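Local atomic coordinates of hypothetical protein BP2299 (PDB entry 2FQP), a protein that is of unknown function but folds as a small cupin and binds a zinc ion, consistent with a metal-dependent role. Residues 31-36 against 74-79; 49-54 against 78-83. One frame throughout, in Å; residues are numbered along the deposited sequence.

Contact 1 of 2, residues 31-36 against 74-79; sequences TGWHRH and GVEHNV. With ZN (zinc ion), chain E.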
loop_
_atom_site.group_PDB
_atom_site.type_symbol
_atom_site.label_atom_id
_atom_site.label_comp_id
_atom_site.label_asym_id
_atom_site.label_seq_id
_atom_site.Cartn_x
_atom_site.Cartn_y
_atom_site.Cartn_z
ATOM N N THR A 31 -14.423 -7.832 -9.262
ATOM C CA THR A 31 -15.043 -7.432 -7.993
ATOM C C THR A 31 -16.541 -7.585 -7.907
ATOM O O THR A 31 -17.081 -7.771 -6.793
ATOM C CB THR A 31 -14.751 -5.954 -7.643
ATOM O OG1 THR A 31 -15.078 -5.140 -8.771
ATOM C CG2 THR A 31 -13.304 -5.779 -7.290
ATOM N N GLY A 32 -17.204 -7.440 -9.054
ATOM C CA GLY A 32 -18.632 -7.111 -9.125
ATOM C C GLY A 32 -18.770 -5.615 -8.952
ATOM O O GLY A 32 -17.848 -4.942 -8.453
ATOM N N TRP A 33 -19.889 -5.076 -9.384
ATOM C CA TRP A 33 -20.132 -3.657 -9.223
ATOM C C TRP A 33 -20.198 -3.312 -7.738
ATOM O O TRP A 33 -20.768 -4.037 -6.951
ATOM C CB TRP A 33 -21.445 -3.267 -9.883
ATOM C CG TRP A 33 -21.550 -1.802 -10.176
ATOM C CD1 TRP A 33 -22.054 -0.827 -9.361
ATOM C CD2 TRP A 33 -21.148 -1.151 -11.385
ATOM N NE1 TRP A 33 -21.987 0.405 -9.992
ATOM C CE2 TRP A 33 -21.460 0.222 -11.247
ATOM C CE3 TRP A 33 -20.599 -1.598 -12.582
ATOM C CZ2 TRP A 33 -21.186 1.150 -12.242
ATOM C CZ3 TRP A 33 -20.340 -0.647 -13.595
ATOM C CH2 TRP A 33 -20.631 0.689 -13.403
ATOM N N HIS A 34 -19.674 -2.155 -7.397
ATOM C CA HIS A 34 -19.699 -1.627 -6.044
ATOM C C HIS A 34 -19.552 -0.096 -6.074
ATOM O O HIS A 34 -19.111 0.489 -7.076
ATOM C CB HIS A 34 -18.595 -2.278 -5.195
ATOM C CG HIS A 34 -17.212 -2.067 -5.717
ATOM N ND1 HIS A 34 -16.729 -2.781 -6.794
ATOM C CD2 HIS A 34 -16.209 -1.238 -5.329
ATOM C CE1 HIS A 34 -15.475 -2.414 -7.033
ATOM N NE2 HIS A 34 -15.131 -1.494 -6.151
ATOM N N ARG A 35 -19.906 0.539 -4.964
ATOM C CA ARG A 35 -19.755 1.974 -4.801
ATOM C C ARG A 35 -18.757 2.206 -3.663
ATOM O O ARG A 35 -18.936 1.645 -2.596
ATOM C CB ARG A 35 -21.073 2.634 -4.414
ATOM C CG ARG A 35 -20.954 4.143 -4.197
ATOM C CD ARG A 35 -22.294 4.810 -3.854
ATOM N NE ARG A 35 -22.224 6.257 -4.053
ATOM C CZ ARG A 35 -21.614 7.116 -3.239
ATOM N NH1 ARG A 35 -20.999 6.693 -2.141
ATOM N NH2 ARG A 35 -21.620 8.423 -3.533
ATOM N N HIS A 36 -17.772 3.062 -3.870
ATOM C CA HIS A 36 -16.833 3.392 -2.804
ATOM C C HIS A 36 -17.426 4.434 -1.905
ATOM O O HIS A 36 -17.687 5.541 -2.352
ATOM C CB HIS A 36 -15.538 3.898 -3.382
ATOM C CG HIS A 36 -14.699 2.795 -3.892
ATOM N ND1 HIS A 36 -13.839 2.092 -3.077
ATOM C CD2 HIS A 36 -14.667 2.190 -5.103
ATOM C CE1 HIS A 36 -13.292 1.115 -3.780
ATOM N NE2 HIS A 36 -13.774 1.161 -5.014
ATOM N N GLY A 74 -17.222 7.898 -3.879
ATOM C CA GLY A 74 -18.294 7.982 -4.863
ATOM C C GLY A 74 -18.036 7.210 -6.145
ATOM O O GLY A 74 -18.931 7.041 -6.947
ATOM N N VAL A 75 -16.818 6.708 -6.324
ATOM C CA VAL A 75 -16.512 5.855 -7.468
ATOM C C VAL A 75 -17.476 4.685 -7.517
ATOM O O VAL A 75 -17.714 4.030 -6.517
ATOM C CB VAL A 75 -15.036 5.349 -7.393
ATOM C CG1 VAL A 75 -14.776 4.288 -8.417
ATOM C CG2 VAL A 75 -14.092 6.541 -7.565
ATOM N N GLU A 76 -18.049 4.458 -8.684
ATOM C CA GLU A 76 -18.922 3.289 -8.944
ATOM C C GLU A 76 -18.324 2.573 -10.103
ATOM O O GLU A 76 -18.121 3.164 -11.158
ATOM C CB GLU A 76 -20.351 3.695 -9.278
ATOM C CG GLU A 76 -21.084 4.374 -8.140
ATOM C CD GLU A 76 -22.607 4.110 -8.154
ATOM O OE1 GLU A 76 -23.112 3.211 -8.900
ATOM O OE2 GLU A 76 -23.291 4.821 -7.393
ATOM N N HIS A 77 -17.990 1.302 -9.911
ATOM C CA HIS A 77 -17.398 0.513 -10.976
ATOM C C HIS A 77 -17.338 -0.985 -10.688
ATOM O O HIS A 77 -17.640 -1.427 -9.591
ATOM C CB HIS A 77 -15.970 1.010 -11.263
ATOM C CG HIS A 77 -15.022 0.876 -10.110
ATOM N ND1 HIS A 77 -13.745 1.399 -10.161
ATOM C CD2 HIS A 77 -15.145 0.305 -8.891
ATOM C CE1 HIS A 77 -13.112 1.130 -9.037
ATOM N NE2 HIS A 77 -13.936 0.479 -8.238
ATOM N N ASN A 78 -16.949 -1.727 -11.724
ATOM C CA ASN A 78 -16.598 -3.109 -11.666
ATOM C C ASN A 78 -15.134 -3.164 -12.109
ATOM O O ASN A 78 -14.738 -2.500 -13.049
ATOM C CB ASN A 78 -17.463 -3.986 -12.565
ATOM C CG ASN A 78 -17.031 -5.471 -12.525
ATOM O OD1 ASN A 78 -16.701 -5.975 -11.469
ATOM N ND2 ASN A 78 -17.000 -6.138 -13.701
ATOM N N VAL A 79 -14.322 -3.944 -11.414
ATOM C CA VAL A 79 -12.925 -4.015 -11.748
ATOM C C VAL A 79 -12.586 -5.445 -12.106
ATOM O O VAL A 79 -12.899 -6.324 -11.357
ATOM C CB VAL A 79 -12.050 -3.642 -10.529
ATOM C CG1 VAL A 79 -10.574 -3.781 -10.841
ATOM C CG2 VAL A 79 -12.332 -2.222 -10.108
HETATM ZN ZN ZN E . -13.403 -0.448 -6.215
HETATM O O HOH W 1 -12.595 -1.914 -4.506
HETATM O O HOH W 2 -12.457 -2.384 -6.918
HETATM O O HOH W 3 -11.383 -0.208 -6.184
#
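His34, His36 and His77 bind the same zinc ion through NE2. His34 NE2 and His36 NE2 each lie 2.0 Å from the zinc, and His77 NE2 lies at 2.3 Å. Three waters complete six ligands. The His34 and His77 rings meet obliquely, planes 61° apart, with both NE2 atoms turned to the zinc. His77 CG lies between the backbone N and the carbonyl carbon (chi1 62°), which swings the ring to the zinc side. Val79 CG2 and Val75 CG1 sit over opposite faces of this ring and limit its rotation. His34 ND1 donates to Gly32 O, 2.9 Å away and in the ring plane, which steadies that ring.

His34 lies on strand 34-35, His36 just beyond it, and His77 on the antiparallel neighbour. This His-x-His pair with a later third histidine matches the metal-binding pattern of the cupin, or double-stranded beta-helix, without the glutamate ligand that many cupins add. Backbone bonds join the strands in both directions between His34 and His77. His36 N to Val75 O, at 2.8 Å, continues the pairing toward Gly74. At the other end Thr31 OG1 stands in for a backbone carbonyl and accepts from Val79 N at 3.0 Å.

Away from the metal, Trp33 lies across strand 76-80. His77 CA sits over the face of the Trp33 six-membered ring, 3.9 Å from its centroid, a CH-pi contact. Trp33 NE1 donates almost straight, at 173°, to the anti side of Glu76 OE1, somewhat out of the carboxylate plane. Glu76 OE2 faces Arg35 NE in a long salt bridge of 3.8 Å.

Contact 2 of 2, residues 49-54 against 78-83; sequences PLLLET and NVINPS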
loop_
_atom_site.group_PDB
_atom_site.type_symbol
_atom_site.label_atom_id
_atom_site.label_comp_id
_atom_site.label_asym_id
_atom_site.label_seq_id
_atom_site.Cartn_x
_atom_site.Cartn_y
_atom_site.Cartn_z
ATOM N N PRO A 49 -2.204 -4.703 -16.163
ATOM C CA PRO A 49 -3.429 -3.970 -16.511
ATOM C C PRO A 49 -4.616 -4.376 -15.610
ATOM O O PRO A 49 -4.712 -5.534 -15.151
ATOM C CB PRO A 49 -3.678 -4.403 -17.968
ATOM C CG PRO A 49 -3.174 -5.800 -18.018
ATOM C CD PRO A 49 -1.912 -5.768 -17.137
ATOM N N LEU A 50 -5.503 -3.422 -15.351
ATOM C CA LEU A 50 -6.819 -3.711 -14.836
ATOM C C LEU A 50 -7.802 -3.131 -15.822
ATOM O O LEU A 50 -7.490 -2.143 -16.495
ATOM C CB LEU A 50 -7.048 -3.084 -13.459
ATOM C CG LEU A 50 -6.381 -3.789 -12.268
ATOM C CD1 LEU A 50 -6.847 -3.106 -11.036
ATOM C CD2 LEU A 50 -6.630 -5.266 -12.202
ATOM N N LEU A 51 -8.973 -3.763 -15.917
ATOM C CA LEU A 51 -10.007 -3.294 -16.809
ATOM C C LEU A 51 -11.062 -2.692 -15.905
ATOM O O LEU A 51 -11.587 -3.384 -15.022
ATOM C CB LEU A 51 -10.552 -4.456 -17.638
ATOM C CG LEU A 51 -11.716 -4.147 -18.581
ATOM C CD1 LEU A 51 -11.351 -3.040 -19.529
ATOM C CD2 LEU A 51 -12.091 -5.396 -19.362
ATOM N N LEU A 52 -11.329 -1.407 -16.080
ATOM C CA LEU A 52 -12.279 -0.696 -15.213
ATOM C C LEU A 52 -13.552 -0.395 -15.975
ATOM O O LEU A 52 -13.526 0.281 -17.011
ATOM C CB LEU A 52 -11.678 0.590 -14.673
ATOM C CG LEU A 52 -10.309 0.484 -14.014
ATOM C CD1 LEU A 52 -9.696 1.880 -13.829
ATOM C CD2 LEU A 52 -10.448 -0.256 -12.708
ATOM N N GLU A 53 -14.666 -0.926 -15.474
ATOM C CA GLU A 53 -16.004 -0.702 -16.086
ATOM C C GLU A 53 -16.753 0.312 -15.262
ATOM O O GLU A 53 -16.948 0.125 -14.079
ATOM C CB GLU A 53 -16.801 -1.988 -16.101
ATOM C CG GLU A 53 -16.141 -3.051 -16.961
ATOM C CD GLU A 53 -16.982 -4.311 -17.151
ATOM O OE1 GLU A 53 -17.667 -4.773 -16.197
ATOM O OE2 GLU A 53 -16.909 -4.870 -18.260
ATOM N N THR A 54 -17.118 1.408 -15.885
ATOM C CA THR A 54 -17.822 2.468 -15.223
ATOM C C THR A 54 -19.079 2.687 -16.028
ATOM O O THR A 54 -19.270 2.083 -17.089
ATOM C CB THR A 54 -16.940 3.726 -15.172
ATOM O OG1 THR A 54 -16.639 4.143 -16.511
ATOM C CG2 THR A 54 -15.664 3.433 -14.444
ATOM N N ASN A 78 -16.949 -1.727 -11.724
ATOM C CA ASN A 78 -16.598 -3.109 -11.666
ATOM C C ASN A 78 -15.134 -3.164 -12.109
ATOM O O ASN A 78 -14.738 -2.500 -13.049
ATOM C CB ASN A 78 -17.463 -3.986 -12.565
ATOM C CG ASN A 78 -17.031 -5.471 -12.525
ATOM O OD1 ASN A 78 -16.701 -5.975 -11.469
ATOM N ND2 ASN A 78 -17.000 -6.138 -13.701
ATOM N N VAL A 79 -14.322 -3.944 -11.414
ATOM C CA VAL A 79 -12.925 -4.015 -11.748
ATOM C C VAL A 79 -12.586 -5.445 -12.106
ATOM O O VAL A 79 -12.899 -6.324 -11.357
ATOM C CB VAL A 79 -12.050 -3.642 -10.529
ATOM C CG1 VAL A 79 -10.574 -3.781 -10.841
ATOM C CG2 VAL A 79 -12.332 -2.222 -10.108
ATOM N N ILE A 80 -11.890 -5.621 -13.208
ATOM C CA ILE A 80 -11.607 -6.914 -13.787
ATOM C C ILE A 80 -10.108 -7.073 -13.988
ATOM O O ILE A 80 -9.417 -6.147 -14.424
ATOM C CB ILE A 80 -12.320 -7.085 -15.165
ATOM C CG1 ILE A 80 -13.840 -7.158 -15.003
ATOM C CG2 ILE A 80 -11.863 -8.349 -15.903
ATOM C CD1 ILE A 80 -14.578 -6.894 -16.314
ATOM N N ASN A 81 -9.599 -8.266 -13.697
ATOM C CA ASN A 81 -8.231 -8.657 -14.002
ATOM C C ASN A 81 -8.222 -9.410 -15.350
ATOM O O ASN A 81 -8.602 -10.581 -15.391
ATOM C CB ASN A 81 -7.709 -9.602 -12.922
ATOM C CG ASN A 81 -6.354 -10.145 -13.234
ATOM O OD1 ASN A 81 -5.599 -9.577 -14.040
ATOM N ND2 ASN A 81 -6.004 -11.262 -12.580
ATOM N N PRO A 82 -7.778 -8.753 -16.424
ATOM C CA PRO A 82 -7.873 -9.381 -17.745
ATOM C C PRO A 82 -6.707 -10.333 -18.061
ATOM O O PRO A 82 -6.641 -10.887 -19.167
ATOM C CB PRO A 82 -7.814 -8.184 -18.671
ATOM C CG PRO A 82 -6.874 -7.237 -17.981
ATOM C CD PRO A 82 -7.187 -7.389 -16.505
ATOM N N SER A 83 -5.794 -10.511 -17.117
ATOM C CA SER A 83 -4.581 -11.279 -17.348
ATOM C C SER A 83 -4.753 -12.753 -16.981
ATOM O O SER A 83 -5.732 -13.146 -16.379
ATOM C CB SER A 83 -3.416 -10.685 -16.568
ATOM O OG SER A 83 -3.077 -9.403 -17.073
HETATM O O HOH W 4 -3.597 -7.789 -14.959
#
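Glu53 and Asn78 run side by side on one face of the sheet and meet at their polar ends. Asn78 ND2 donates to Glu53 OE1 over 2.9 Å, nearly straight at 175°. Glu53 OE1 lies in the plane of the Asn78 amide, but Asn78 ND2 comes to OE1 from above the carboxylate plane, with the two groups turned 58° apart. Ile80, two residues on and on the same face, brings CD1 to 3.6 Å from Glu53 CD. Leu51 and Ile80 meet on this face too, through their CB atoms.

On the other face Val79 fits against two leucines. Val79 CG1 meets Leu50 CD1 and Val79 CG2 meets Leu52 CD2, each at 3.8 Å. With CG beside the backbone N (chi1 -51°) and CD1 anti to CA, Leu52 turns CD2 to Val79 CG2.

The backbones form an antiparallel pair within the smaller sheet of the cupin barrel. Leu51 and Ile80 exchange two bonds, and Glu53 and Asn78 exchange two more. Leu51 N to Ile80 O is 2.8 Å.

Beyond Ile80 the strand gives way to a turn. Asn81 OD1 accepts from Ser83 N, making an Asx turn. A water links this turn to strand 48-54, donating to Pro49 O and to Asn81 OD1 and accepting from Ser83 OG at 2.7 Å. Pro82 CD packs on Pro49 O, 3.4 Å away, and the two proline rings touch through CG. Farther out, Asn81 ND2 donates to Thr85 O and Pro26 O. Glu30 OE1 is a second acceptor for Asn78 ND2, while Phe87 and Phe89 lie against Leu50.

Both contacts use strand 76-80, which has strand 34-35 along one edge and strand 48-54 along the other. They share Asn78 and Val79 and lie in the same sheet, with centres about 11 Å apart. Both are partly buried. Contact 1 gathers imidazoles round a metal with water ligands, and its far face carries an exposed tryptophan and a charged pair. Contact 2 has no metal ligand; aliphatic packing dominates its Val79 face, and its turn end is bridged by water. The two also touch directly: His77 CB lies 3.1 Å from Glu53 O, and Trp33 packs on Glu53 and Thr54.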